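PDB 4E2A: putative acetyltransferase from Streptococcus mutans, which probably catalyses acyl transfer, most likely from acetyl-CoA to an unidentified acceptor, as a member of the GNAT acetyltransferase family. Local coordinates for residues V38-V43 with Y97-S102; D46-L51 with Y80-L85; Q52-Q57 with A106-V111; E61-D66 with R130-K135. All blocks are in the same frame, centred on the assembly; numbering follows the deposited sequence.

Contact 1: residues V38-V43 with Y97-S102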
loop_
_atom_site.group_PDB
_atom_site.type_symbol
_atom_site.label_atom_id
_atom_site.label_comp_id
_atom_site.label_asym_id
_atom_site.label_seq_id
_atom_site.Cartn_x
_atom_site.Cartn_y
_atom_site.Cartn_z
ATOM N N VAL B 38 -16.312 24.951 -21.292
ATOM C CA VAL B 38 -15.680 24.185 -20.227
ATOM C C VAL B 38 -15.610 24.946 -18.913
ATOM O O VAL B 38 -15.254 26.125 -18.882
ATOM C CB VAL B 38 -14.268 23.754 -20.640
ATOM C CG1 VAL B 38 -13.580 23.034 -19.487
ATOM C CG2 VAL B 38 -14.340 22.850 -21.866
ATOM N N GLU B 39 -15.961 24.264 -17.826
ATOM C CA GLU B 39 -15.893 24.842 -16.494
ATOM C C GLU B 39 -15.208 23.883 -15.525
ATOM O O GLU B 39 -15.349 22.662 -15.639
ATOM C CB GLU B 39 -17.302 25.155 -15.985
ATOM C CG GLU B 39 -17.327 25.808 -14.609
ATOM C CD GLU B 39 -18.735 26.059 -14.095
ATOM O OE1 GLU B 39 -19.702 25.669 -14.791
ATOM O OE2 GLU B 39 -18.867 26.641 -12.992
ATOM N N ILE B 40 -14.464 24.435 -14.578
ATOM C CA ILE B 40 -13.844 23.639 -13.529
ATOM C C ILE B 40 -14.249 24.255 -12.215
ATOM O O ILE B 40 -14.040 25.445 -12.002
ATOM C CB ILE B 40 -12.295 23.647 -13.619
ATOM C CG1 ILE B 40 -11.832 23.016 -14.936
ATOM C CG2 ILE B 40 -11.668 22.885 -12.420
ATOM C CD1 ILE B 40 -10.336 23.140 -15.180
ATOM N N ARG B 41 -14.815 23.447 -11.324
ATOM C CA ARG B 41 -15.275 23.943 -10.034
ATOM C C ARG B 41 -15.403 22.790 -9.038
ATOM O O ARG B 41 -15.437 21.616 -9.427
ATOM C CB ARG B 41 -16.630 24.668 -10.177
ATOM C CG ARG B 41 -17.764 23.773 -10.684
ATOM C CD ARG B 41 -19.162 24.319 -10.360
ATOM N NE ARG B 41 -20.218 23.578 -11.053
ATOM C CZ ARG B 41 -20.755 22.436 -10.631
ATOM N NH1 ARG B 41 -20.341 21.889 -9.497
ATOM N NH2 ARG B 41 -21.707 21.840 -11.344
ATOM N N LYS B 42 -15.510 23.136 -7.759
ATOM C CA LYS B 42 -15.653 22.140 -6.714
ATOM C C LYS B 42 -16.957 21.378 -6.895
ATOM O O LYS B 42 -17.927 21.918 -7.411
ATOM C CB LYS B 42 -15.588 22.786 -5.322
ATOM C CG LYS B 42 -14.291 23.536 -5.085
ATOM C CD LYS B 42 -14.210 24.144 -3.694
ATOM C CE LYS B 42 -13.069 25.146 -3.611
ATOM N NZ LYS B 42 -13.069 25.897 -2.322
ATOM N N VAL B 43 -16.954 20.112 -6.481
ATOM C CA VAL B 43 -18.153 19.304 -6.427
ATOM C C VAL B 43 -19.098 19.898 -5.394
ATOM O O VAL B 43 -18.699 20.206 -4.266
ATOM C CB VAL B 43 -17.835 17.827 -6.026
ATOM C CG1 VAL B 43 -19.124 17.004 -5.969
ATOM C CG2 VAL B 43 -16.860 17.200 -7.006
ATOM N N TYR B 97 -12.725 18.360 -7.438
ATOM C CA TYR B 97 -13.257 19.194 -8.523
ATOM C C TYR B 97 -13.858 18.351 -9.648
ATOM O O TYR B 97 -13.390 17.239 -9.920
ATOM C CB TYR B 97 -12.148 20.069 -9.128
ATOM C CG TYR B 97 -11.553 21.075 -8.167
ATOM C CD1 TYR B 97 -12.070 22.358 -8.076
ATOM C CD2 TYR B 97 -10.470 20.735 -7.353
ATOM C CE1 TYR B 97 -11.551 23.270 -7.210
ATOM C CE2 TYR B 97 -9.936 21.653 -6.462
ATOM C CZ TYR B 97 -10.487 22.923 -6.405
ATOM O OH TYR B 97 -9.991 23.864 -5.546
ATOM N N PHE B 98 -14.892 18.895 -10.300
ATOM C CA PHE B 98 -15.357 18.403 -11.589
ATOM C C PHE B 98 -14.769 19.299 -12.670
ATOM O O PHE B 98 -14.581 20.512 -12.467
ATOM C CB PHE B 98 -16.887 18.502 -11.733
ATOM C CG PHE B 98 -17.669 17.415 -11.024
ATOM C CD1 PHE B 98 -17.189 16.130 -10.928
ATOM C CD2 PHE B 98 -18.902 17.699 -10.462
ATOM C CE1 PHE B 98 -17.926 15.133 -10.279
ATOM C CE2 PHE B 98 -19.639 16.716 -9.796
ATOM C CZ PHE B 98 -19.146 15.431 -9.710
ATOM N N ILE B 99 -14.480 18.708 -13.822
ATOM C CA ILE B 99 -14.370 19.505 -15.030
ATOM C C ILE B 99 -15.598 19.183 -15.853
ATOM O O ILE B 99 -15.962 18.012 -16.031
ATOM C CB ILE B 99 -13.073 19.283 -15.830
ATOM C CG1 ILE B 99 -13.040 20.220 -17.046
ATOM C CG2 ILE B 99 -12.931 17.841 -16.267
ATOM C CD1 ILE B 99 -11.664 20.344 -17.684
ATOM N N LEU B 100 -16.241 20.210 -16.330
ATOM C CA LEU B 100 -17.521 20.096 -16.975
ATOM C C LEU B 100 -17.488 20.568 -18.411
ATOM O O LEU B 100 -16.818 21.496 -18.745
ATOM C CB LEU B 100 -18.573 20.875 -16.213
ATOM C CG LEU B 100 -18.921 20.398 -14.831
ATOM C CD1 LEU B 100 -18.500 21.314 -13.749
ATOM C CD2 LEU B 100 -20.342 20.117 -14.785
ATOM N N MET B 101 -18.242 19.895 -19.244
ATOM C CA MET B 101 -18.388 20.262 -20.631
ATOM C C MET B 101 -19.862 20.480 -20.951
ATOM O O MET B 101 -20.674 19.600 -20.846
ATOM C CB MET B 101 -17.769 19.202 -21.519
ATOM C CG MET B 101 -18.145 19.337 -22.929
ATOM S SD MET B 101 -16.914 20.224 -23.746
ATOM C CE MET B 101 -16.161 18.887 -24.519
ATOM N N SER B 102 -20.188 21.718 -21.263
ATOM C CA SER B 102 -21.549 22.100 -21.462
ATOM C C SER B 102 -22.455 21.656 -20.299
ATOM O O SER B 102 -23.538 21.237 -20.515
ATOM C CB SER B 102 -22.070 21.552 -22.787
ATOM O OG SER B 102 -21.431 22.132 -23.898
#
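Arg41 and Leu100 lie next to each other on one face of an antiparallel strand pair; the arginine is the one to follow. From CB the chain swings to place CG between the backbone N and the carbonyl carbon (chi1 62°), which sends it over the neighbouring strand. Arg41 CG comes within 4.0 Å of Leu100 CD1, and after the extended run NE is 3.9 Å from the same methyl. Arg41 CZ and NH2 each lie 4.0 Å from Leu100 CD1, which sits under one face of the guanidinium, toward its rim. Glu39 OE2 lies in plane at the group's edge, a long ion pair with Arg41 NE (3.9 Å). At the tip, Arg41 NH1 reaches back to Lys42 O (3.2 Å), close to the guanidinium plane, and also forms a salt bridge with Glu47.

The pairs Glu39-Leu100 and Arg41-Phe98 each exchange two backbone hydrogen bonds; Leu100 N to Glu39 O is the shortest at 2.7 Å. Val43 CG2 rests over the centre of the Phe98 ring, 3.8 Å from its centroid, a CH-pi contact. On the other face Ile40 CG1 packs 3.7 Å from Ile99 CG1.

Strand 38-42 forms an edge of the sheet within the chain, and strand 94-101 separates it from strand 104-113. Helix 142-157 covers the face of Val38 and Ile40, while helix 48-63 packs on Phe98 behind.

Contact 2: residues D46-L51 with Y80-L85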
loop_
_atom_site.group_PDB
_atom_site.type_symbol
_atom_site.label_atom_id
_atom_site.label_comp_id
_atom_site.label_asym_id
_atom_site.label_seq_id
_atom_site.Cartn_x
_atom_site.Cartn_y
_atom_site.Cartn_z
ATOM N N ASP B 46 -24.666 18.654 -3.111
ATOM C CA ASP B 46 -25.761 17.887 -3.702
ATOM C C ASP B 46 -25.377 17.078 -4.955
ATOM O O ASP B 46 -26.248 16.563 -5.666
ATOM C CB ASP B 46 -26.960 18.798 -3.988
ATOM C CG ASP B 46 -26.710 19.748 -5.143
ATOM O OD1 ASP B 46 -25.529 20.022 -5.448
ATOM O OD2 ASP B 46 -27.696 20.224 -5.747
ATOM N N GLU B 47 -24.080 16.958 -5.219
ATOM C CA GLU B 47 -23.596 16.170 -6.354
ATOM C C GLU B 47 -22.853 14.899 -5.909
ATOM O O GLU B 47 -22.132 14.267 -6.691
ATOM C CB GLU B 47 -22.706 17.040 -7.261
ATOM C CG GLU B 47 -23.423 18.290 -7.768
ATOM C CD GLU B 47 -22.576 19.146 -8.713
ATOM O OE1 GLU B 47 -21.527 19.683 -8.269
ATOM O OE2 GLU B 47 -22.963 19.271 -9.904
ATOM N N LEU B 48 -23.017 14.529 -4.646
ATOM C CA LEU B 48 -22.344 13.340 -4.123
ATOM C C LEU B 48 -22.609 12.085 -4.984
ATOM O O LEU B 48 -21.690 11.313 -5.292
ATOM C CB LEU B 48 -22.748 13.121 -2.659
ATOM C CG LEU B 48 -22.204 11.889 -1.935
ATOM C CD1 LEU B 48 -20.721 12.015 -1.752
ATOM C CD2 LEU B 48 -22.887 11.712 -0.571
ATOM N N SER B 49 -23.847 11.880 -5.402
ATOM C CA SER B 49 -24.178 10.694 -6.175
ATOM C C SER B 49 -23.595 10.766 -7.563
ATOM O O SER B 49 -23.135 9.813 -8.085
ATOM C CB SER B 49 -25.684 10.485 -6.249
ATOM O OG SER B 49 -26.237 10.339 -4.972
ATOM N N LEU B 50 -23.595 11.956 -8.118
ATOM C CA LEU B 50 -22.968 12.225 -9.375
ATOM C C LEU B 50 -21.470 11.873 -9.317
ATOM O O LEU B 50 -20.976 11.139 -10.099
ATOM C CB LEU B 50 -23.229 13.676 -9.736
ATOM C CG LEU B 50 -22.679 14.161 -11.046
ATOM C CD1 LEU B 50 -22.777 13.169 -12.157
ATOM C CD2 LEU B 50 -23.200 15.494 -11.417
ATOM N N LEU B 51 -20.806 12.333 -8.292
ATOM C CA LEU B 51 -19.425 12.008 -8.069
ATOM C C LEU B 51 -19.163 10.507 -7.991
ATOM O O LEU B 51 -18.269 10.025 -8.598
ATOM C CB LEU B 51 -18.948 12.697 -6.824
ATOM C CG LEU B 51 -17.528 12.389 -6.420
ATOM C CD1 LEU B 51 -16.542 12.757 -7.456
ATOM C CD2 LEU B 51 -17.171 12.879 -5.063
ATOM N N TYR B 80 -15.395 3.897 -2.975
ATOM C CA TYR B 80 -16.352 4.772 -3.640
ATOM C C TYR B 80 -17.786 4.607 -3.160
ATOM O O TYR B 80 -18.721 4.776 -3.940
ATOM C CB TYR B 80 -16.281 4.586 -5.164
ATOM C CG TYR B 80 -14.993 5.078 -5.832
ATOM C CD1 TYR B 80 -14.213 6.076 -5.256
ATOM C CD2 TYR B 80 -14.584 4.558 -7.063
ATOM C CE1 TYR B 80 -13.043 6.529 -5.874
ATOM C CE2 TYR B 80 -13.414 5.007 -7.689
ATOM C CZ TYR B 80 -12.658 6.000 -7.099
ATOM O OH TYR B 80 -11.506 6.460 -7.728
ATOM N N THR B 81 -17.968 4.260 -1.888
ATOM C CA THR B 81 -19.305 4.306 -1.268
ATOM C C THR B 81 -19.638 5.765 -1.007
ATOM O O THR B 81 -18.727 6.616 -0.960
ATOM C CB THR B 81 -19.335 3.533 0.064
ATOM O OG1 THR B 81 -18.467 4.171 1.020
ATOM C CG2 THR B 81 -18.881 2.097 -0.153
ATOM N N LEU B 82 -20.924 6.073 -0.870
ATOM C CA LEU B 82 -21.345 7.451 -0.643
ATOM C C LEU B 82 -20.779 7.994 0.660
ATOM O O LEU B 82 -20.493 9.184 0.754
ATOM C CB LEU B 82 -22.864 7.578 -0.613
ATOM C CG LEU B 82 -23.636 7.453 -1.941
ATOM C CD1 LEU B 82 -25.138 7.397 -1.689
ATOM C CD2 LEU B 82 -23.287 8.615 -2.861
ATOM N N SER B 83 -20.624 7.133 1.665
ATOM C CA SER B 83 -20.132 7.596 2.968
ATOM C C SER B 83 -18.645 7.987 2.949
ATOM O O SER B 83 -18.248 8.969 3.583
ATOM C CB SER B 83 -20.421 6.563 4.075
ATOM O OG SER B 83 -19.747 5.329 3.853
ATOM N N VAL B 84 -17.826 7.212 2.253
ATOM C CA VAL B 84 -16.398 7.540 2.134
ATOM C C VAL B 84 -16.222 8.815 1.300
ATOM O O VAL B 84 -15.472 9.720 1.664
ATOM C CB VAL B 84 -15.591 6.365 1.554
ATOM C CG1 VAL B 84 -14.154 6.772 1.268
ATOM C CG2 VAL B 84 -15.641 5.152 2.507
ATOM N N LEU B 85 -16.930 8.889 0.185
ATOM C CA LEU B 85 -16.887 10.101 -0.634
ATOM C C LEU B 85 -17.422 11.318 0.137
ATOM O O LEU B 85 -16.914 12.437 -0.013
ATOM C CB LEU B 85 -17.663 9.884 -1.935
ATOM C CG LEU B 85 -17.034 8.874 -2.899
ATOM C CD1 LEU B 85 -18.028 8.529 -3.994
ATOM C CD2 LEU B 85 -15.751 9.448 -3.468
#
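Flat groups play no part between Leu48 and Leu82 or their neighbours: branched leucine chains make the contact, and the ring of Tyr80 turns instead to Phe75, which it meets edge-to-face. Leu48 does most of the work. Its CG is anti to the backbone N (chi1 177°), which carries the fork across to the first turn of helix 82-90. One branch, Leu48 CD1, reaches Leu85 CB at 3.7 Å; the other, Leu48 CD2, lies 3.7 Å from the carbonyl oxygen Leu82 O. From the facing helix Leu82 CD2 comes in against Leu48 CG at 3.6 Å, and the same methyl lies 4.0 Å from Ser49 CA, beside the helix backbone. One turn on and deeper, Leu51 CD2 meets Leu85 CD2 at 4.0 Å.

Both helices are near their N-termini here. Glu47 takes the N-cap position of helix 48-63, and Thr81 that of helix 82-90, where its OG1 accepts a weak capping bond from Val84 N.

Leucines from successive turns pack against one another, as in ordinary apolar helix-helix packing. The pair belongs to the helical connection that links the first two strands of a GNAT fold, on the side of the sheet where Phe98 lies.

Contact 3: residues Q52-Q57 with A106-V111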
loop_
_atom_site.group_PDB
_atom_site.type_symbol
_atom_site.label_atom_id
_atom_site.label_comp_id
_atom_site.label_asym_id
_atom_site.label_seq_id
_atom_site.Cartn_x
_atom_site.Cartn_y
_atom_site.Cartn_z
ATOM N N GLN B 52 -19.971 9.799 -7.229
ATOM C CA GLN B 52 -19.795 8.352 -7.092
ATOM C C GLN B 52 -19.881 7.729 -8.481
ATOM O O GLN B 52 -19.070 6.868 -8.857
ATOM C CB GLN B 52 -20.861 7.747 -6.137
ATOM C CG GLN B 52 -20.858 6.219 -6.092
ATOM C CD GLN B 52 -21.966 5.626 -5.221
ATOM O OE1 GLN B 52 -23.147 5.805 -5.503
ATOM N NE2 GLN B 52 -21.578 4.929 -4.137
ATOM N N LYS B 53 -20.857 8.192 -9.259
ATOM C CA LYS B 53 -21.105 7.635 -10.588
ATOM C C LYS B 53 -19.886 7.785 -11.512
ATOM O O LYS B 53 -19.425 6.813 -12.134
ATOM C CB LYS B 53 -22.349 8.280 -11.215
ATOM C CG LYS B 53 -22.603 7.884 -12.668
ATOM C CD LYS B 53 -23.973 8.393 -13.131
ATOM C CE LYS B 53 -24.231 8.128 -14.618
ATOM N NZ LYS B 53 -24.561 6.694 -14.900
ATOM N N ILE B 54 -19.358 8.999 -11.592
ATOM C CA ILE B 54 -18.258 9.235 -12.494
ATOM C C ILE B 54 -16.997 8.540 -11.973
ATOM O O ILE B 54 -16.249 7.962 -12.751
ATOM C CB ILE B 54 -18.013 10.738 -12.750
ATOM C CG1 ILE B 54 -16.947 10.914 -13.825
ATOM C CG2 ILE B 54 -17.547 11.437 -11.495
ATOM C CD1 ILE B 54 -16.941 12.315 -14.452
ATOM N N ALA B 55 -16.777 8.579 -10.660
ATOM C CA ALA B 55 -15.655 7.859 -10.070
ATOM C C ALA B 55 -15.722 6.362 -10.421
ATOM O O ALA B 55 -14.720 5.769 -10.834
ATOM C CB ALA B 55 -15.616 8.067 -8.572
ATOM N N ILE B 56 -16.902 5.757 -10.314
ATOM C CA ILE B 56 -17.004 4.335 -10.648
ATOM C C ILE B 56 -16.811 4.112 -12.153
ATOM O O ILE B 56 -16.068 3.219 -12.591
ATOM C CB ILE B 56 -18.322 3.721 -10.151
ATOM C CG1 ILE B 56 -18.296 3.621 -8.622
ATOM C CG2 ILE B 56 -18.549 2.357 -10.781
ATOM C CD1 ILE B 56 -19.634 3.224 -7.999
ATOM N N GLN B 57 -17.459 4.938 -12.952
ATOM C CA GLN B 57 -17.375 4.717 -14.379
ATOM C C GLN B 57 -15.946 4.852 -14.916
ATOM O O GLN B 57 -15.520 4.032 -15.734
ATOM C CB GLN B 57 -18.342 5.600 -15.154
ATOM C CG GLN B 57 -18.488 5.087 -16.582
ATOM C CD GLN B 57 -19.385 5.953 -17.428
ATOM O OE1 GLN B 57 -19.194 6.053 -18.645
ATOM N NE2 GLN B 57 -20.375 6.587 -16.795
ATOM N N ALA B 106 -17.398 15.749 -16.961
ATOM C CA ALA B 106 -16.533 14.995 -17.879
ATOM C C ALA B 106 -15.343 14.322 -17.183
ATOM O O ALA B 106 -14.699 13.433 -17.749
ATOM C CB ALA B 106 -16.036 15.897 -18.998
ATOM N N GLY B 107 -15.046 14.748 -15.959
ATOM C CA GLY B 107 -13.943 14.175 -15.220
ATOM C C GLY B 107 -13.809 14.808 -13.845
ATOM O O GLY B 107 -14.589 15.693 -13.478
ATOM N N PHE B 108 -12.831 14.341 -13.077
ATOM C CA PHE B 108 -12.665 14.827 -11.711
ATOM C C PHE B 108 -11.219 14.807 -11.227
ATOM O O PHE B 108 -10.349 14.126 -11.792
ATOM C CB PHE B 108 -13.622 14.097 -10.754
ATOM C CG PHE B 108 -13.202 12.693 -10.431
ATOM C CD1 PHE B 108 -12.448 12.429 -9.288
ATOM C CD2 PHE B 108 -13.538 11.644 -11.273
ATOM C CE1 PHE B 108 -12.047 11.135 -8.984
ATOM C CE2 PHE B 108 -13.139 10.329 -10.981
ATOM C CZ PHE B 108 -12.390 10.077 -9.841
ATOM N N LEU B 109 -10.980 15.568 -10.157
ATOM C CA LEU B 109 -9.650 15.868 -9.691
ATOM C C LEU B 109 -9.684 15.874 -8.163
ATOM O O LEU B 109 -10.530 16.540 -7.580
ATOM C CB LEU B 109 -9.198 17.248 -10.218
ATOM C CG LEU B 109 -8.039 17.883 -9.433
ATOM C CD1 LEU B 109 -6.745 17.089 -9.631
ATOM C CD2 LEU B 109 -7.855 19.406 -9.745
ATOM N N LYS B 110 -8.805 15.109 -7.510
ATOM C CA LYS B 110 -8.721 15.242 -6.044
ATOM C C LYS B 110 -7.341 15.698 -5.607
ATOM O O LYS B 110 -6.321 15.108 -6.008
ATOM C CB LYS B 110 -9.144 13.954 -5.308
ATOM C CG LYS B 110 -9.079 14.039 -3.771
ATOM C CD LYS B 110 -9.497 12.705 -3.121
ATOM C CE LYS B 110 -9.686 12.860 -1.599
ATOM N NZ LYS B 110 -8.433 12.647 -0.795
ATOM N N VAL B 111 -7.305 16.755 -4.795
ATOM C CA VAL B 111 -6.032 17.261 -4.256
ATOM C C VAL B 111 -6.000 17.262 -2.717
ATOM O O VAL B 111 -7.026 17.408 -2.085
ATOM C CB VAL B 111 -5.674 18.662 -4.828
ATOM C CG1 VAL B 111 -5.351 18.537 -6.336
ATOM C CG2 VAL B 111 -6.806 19.634 -4.597
#
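Ile54 CD1 drops onto a classic beta bulge, coming within 3.4 Å of Gly107 N. Ala106 and Gly107 both stand opposite Ile99 of the adjacent strand and bond to its backbone. Ile54 gets there with CG1 anti to the backbone N (chi1 -174°) and the chain extended, so that Ile54 CD1 also lies 3.7 Å from Ala106 C.

Next along, Phe108 points its side chain toward the helix, past Ile54, whereas the methyl of Ala106 points away. Ile54 CG2 lies 4.0 Å from Phe108 CD2 as the two side chains slide by in opposite directions. The far end of the ring meets the following helix residue obliquely: Phe108 CE2 is 3.6 Å from Ala55 CA, and Phe108 CZ is 4.0 Å from Ala55 CB. The small alanine lets the ring come right up to the helix backbone. The axes of segments 52-57 and 106-111 run almost perpendicular, at 95°, and approach to 8.7 Å. The Tyr132 ring meets that of Phe108 with planes about 20° apart.

Every touching residue is buried, and they touch through methyls, a ring and backbone already bonded within the sheet. Shape fit and the hydrophobic effect therefore hold helix 48-63 on the sheet here.

Contact 4: residues E61-D66 with R130-K135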
loop_
_atom_site.group_PDB
_atom_site.type_symbol
_atom_site.label_atom_id
_atom_site.label_comp_id
_atom_site.label_asym_id
_atom_site.label_seq_id
_atom_site.Cartn_x
_atom_site.Cartn_y
_atom_site.Cartn_z
ATOM N N GLU B 61 -13.735 1.963 -16.727
ATOM C CA GLU B 61 -13.084 2.228 -18.017
ATOM C C GLU B 61 -11.576 2.008 -18.009
ATOM O O GLU B 61 -11.009 1.523 -18.991
ATOM C CB GLU B 61 -13.384 3.656 -18.495
ATOM C CG GLU B 61 -14.829 3.847 -18.898
ATOM C CD GLU B 61 -15.195 5.297 -19.200
ATOM O OE1 GLU B 61 -14.367 6.211 -18.937
ATOM O OE2 GLU B 61 -16.324 5.507 -19.702
ATOM N N THR B 62 -10.923 2.380 -16.912
ATOM C CA THR B 62 -9.465 2.324 -16.834
ATOM C C THR B 62 -8.978 0.901 -16.545
ATOM O O THR B 62 -7.933 0.487 -17.030
ATOM C CB THR B 62 -8.927 3.291 -15.727
ATOM O OG1 THR B 62 -9.205 4.642 -16.098
ATOM C CG2 THR B 62 -7.423 3.118 -15.502
ATOM N N PHE B 63 -9.754 0.150 -15.768
ATOM C CA PHE B 63 -9.263 -1.114 -15.221
ATOM C C PHE B 63 -10.000 -2.390 -15.661
ATOM O O PHE B 63 -9.493 -3.481 -15.456
ATOM C CB PHE B 63 -9.210 -1.025 -13.688
ATOM C CG PHE B 63 -8.140 -0.123 -13.181
ATOM C CD1 PHE B 63 -6.810 -0.522 -13.202
ATOM C CD2 PHE B 63 -8.453 1.139 -12.679
ATOM C CE1 PHE B 63 -5.804 0.325 -12.733
ATOM C CE2 PHE B 63 -7.467 1.982 -12.204
ATOM C CZ PHE B 63 -6.137 1.588 -12.238
ATOM N N ALA B 64 -11.169 -2.257 -16.279
ATOM C CA ALA B 64 -12.048 -3.408 -16.505
ATOM C C ALA B 64 -11.532 -4.443 -17.507
ATOM O O ALA B 64 -11.896 -5.626 -17.430
ATOM C CB ALA B 64 -13.469 -2.955 -16.876
ATOM N N PHE B 65 -10.699 -4.010 -18.445
ATOM C CA PHE B 65 -10.232 -4.910 -19.490
ATOM C C PHE B 65 -9.160 -5.868 -18.989
ATOM O O PHE B 65 -8.945 -6.925 -19.584
ATOM C CB PHE B 65 -9.747 -4.123 -20.718
ATOM C CG PHE B 65 -10.865 -3.620 -21.587
ATOM C CD1 PHE B 65 -10.968 -4.014 -22.912
ATOM C CD2 PHE B 65 -11.830 -2.772 -21.069
ATOM C CE1 PHE B 65 -12.005 -3.552 -23.706
ATOM C CE2 PHE B 65 -12.869 -2.310 -21.856
ATOM C CZ PHE B 65 -12.957 -2.700 -23.174
ATOM N N ASP B 66 -8.511 -5.510 -17.883
ATOM C CA ASP B 66 -7.394 -6.304 -17.366
ATOM C C ASP B 66 -7.702 -6.939 -15.990
ATOM O O ASP B 66 -6.862 -7.615 -15.396
ATOM C CB ASP B 66 -6.111 -5.455 -17.326
ATOM C CG ASP B 66 -5.621 -5.059 -18.731
ATOM O OD1 ASP B 66 -4.811 -5.810 -19.318
ATOM O OD2 ASP B 66 -6.043 -4.006 -19.258
ATOM N N ARG B 130 -5.817 12.170 -7.429
ATOM C CA ARG B 130 -6.668 11.561 -8.447
ATOM C C ARG B 130 -6.956 12.489 -9.622
ATOM O O ARG B 130 -7.308 13.656 -9.434
ATOM C CB ARG B 130 -8.037 11.165 -7.852
ATOM C CG ARG B 130 -8.043 9.949 -6.953
ATOM C CD ARG B 130 -9.461 9.676 -6.398
ATOM N NE ARG B 130 -9.370 8.643 -5.384
ATOM C CZ ARG B 130 -10.158 8.552 -4.321
ATOM N NH1 ARG B 130 -11.128 9.446 -4.124
ATOM N NH2 ARG B 130 -9.973 7.554 -3.457
ATOM N N LEU B 131 -6.858 11.958 -10.838
ATOM C CA LEU B 131 -7.308 12.710 -12.008
ATOM C C LEU B 131 -7.771 11.735 -13.099
ATOM O O LEU B 131 -6.954 11.003 -13.658
ATOM C CB LEU B 131 -6.186 13.655 -12.520
ATOM C CG LEU B 131 -6.579 14.820 -13.471
ATOM C CD1 LEU B 131 -5.430 15.805 -13.748
ATOM C CD2 LEU B 131 -7.119 14.290 -14.798
ATOM N N TYR B 132 -9.083 11.733 -13.370
ATOM C CA TYR B 132 -9.709 10.880 -14.360
ATOM C C TYR B 132 -10.558 11.680 -15.338
ATOM O O TYR B 132 -11.264 12.613 -14.946
ATOM C CB TYR B 132 -10.639 9.853 -13.678
ATOM C CG TYR B 132 -9.943 8.756 -12.898
ATOM C CD1 TYR B 132 -9.626 7.537 -13.492
ATOM C CD2 TYR B 132 -9.619 8.940 -11.557
ATOM C CE1 TYR B 132 -9.013 6.540 -12.766
ATOM C CE2 TYR B 132 -9.010 7.955 -10.834
ATOM C CZ TYR B 132 -8.707 6.758 -11.436
ATOM O OH TYR B 132 -8.098 5.770 -10.705
ATOM N N ILE B 133 -10.505 11.300 -16.608
ATOM C CA ILE B 133 -11.403 11.865 -17.613
ATOM C C ILE B 133 -12.212 10.713 -18.195
ATOM O O ILE B 133 -11.635 9.691 -18.595
ATOM C CB ILE B 133 -10.627 12.575 -18.765
ATOM C CG1 ILE B 133 -9.719 13.696 -18.229
ATOM C CG2 ILE B 133 -11.604 13.093 -19.850
ATOM C CD1 ILE B 133 -10.456 14.905 -17.617
ATOM N N LEU B 134 -13.536 10.859 -18.201
ATOM C CA LEU B 134 -14.418 9.924 -18.926
ATOM C C LEU B 134 -13.972 9.672 -20.381
ATOM O O LEU B 134 -13.679 10.615 -21.140
ATOM C CB LEU B 134 -15.862 10.440 -18.934
ATOM C CG LEU B 134 -16.764 10.187 -17.722
ATOM C CD1 LEU B 134 -18.066 10.933 -17.902
ATOM C CD2 LEU B 134 -17.025 8.687 -17.492
ATOM N N LYS B 135 -13.938 8.401 -20.777
ATOM C CA LYS B 135 -13.524 8.044 -22.131
ATOM C C LYS B 135 -14.293 8.810 -23.211
ATOM O O LYS B 135 -13.717 9.190 -24.230
ATOM C CB LYS B 135 -13.681 6.539 -22.368
ATOM C CG LYS B 135 -12.407 5.897 -22.867
ATOM C CD LYS B 135 -11.905 4.821 -21.915
ATOM C CE LYS B 135 -12.692 3.529 -22.094
ATOM N NZ LYS B 135 -11.951 2.333 -21.589
HETATM O O HOH W 1 -11.957 6.888 -18.169
#
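Glu61, toward the C-terminal end of helix 48-63, comes up just past the end of strand 125-133, where Lys135 enters 3-10 conformation; their alpha carbons are the closest pair, 7.1 Å apart. The link is polar and double. Lys135 N donates to Glu61 OE1 at 2.9 Å in a nearly straight bond (169°), reaching the oxygen on its syn side but 35° out of the carboxylate plane. In return the lysine chain, bent at chi2 and chi3, runs back past the glutamate so that Lys135 NZ bonds to the backbone Glu61 O, also at 2.9 Å. The ammonium thus grips the helix backbone and stays 5.3 Å from Glu61 OE1. A water adds a third tie, donating to Glu61 OE1 at 2.6 Å and to Ile133 O.

Beside this, Thr62 OG1 lies at the edge of the Tyr132 ring, 3.8 Å from CE1, with its own bond made to Thr58 O. Phe63 packs on Phe191 of the second subunit.

Ile133 O is also bonded by Gln138, the first residue of a stretch fitting the GNAT Q/R-x-x-G-x-G/A signature, whose backbone binds the acetyl-CoA pyrophosphate in relatives, so the contact borders what is probably the cofactor site.

How the contacts relate
Contacts 2, 3 and 4 share helix 48-63, from its N-terminal turn toward its C-terminal end, while contact 1 pairs the strand just before that helix, 38-42, with strand 94-101. Contact 3 is the fully buried one; contacts 1 and 2 are partly buried, and contact 4 sits at the surface. Chemistry follows place: backbone bonds define contact 1, leucine methyls make contact 2, methyls with an aromatic ring make contact 3, and polar bonds with a water appear in contact 4. Contacts 1, 3 and 4 reach the same sheet, through strands 94-101, 104-113 and 125-133 in that order. Phe98 packing on Leu50 and Leu51 joins contact 1 to contact 2, and Tyr80 O to Gln52 NE2 joins contact 2 to contact 3.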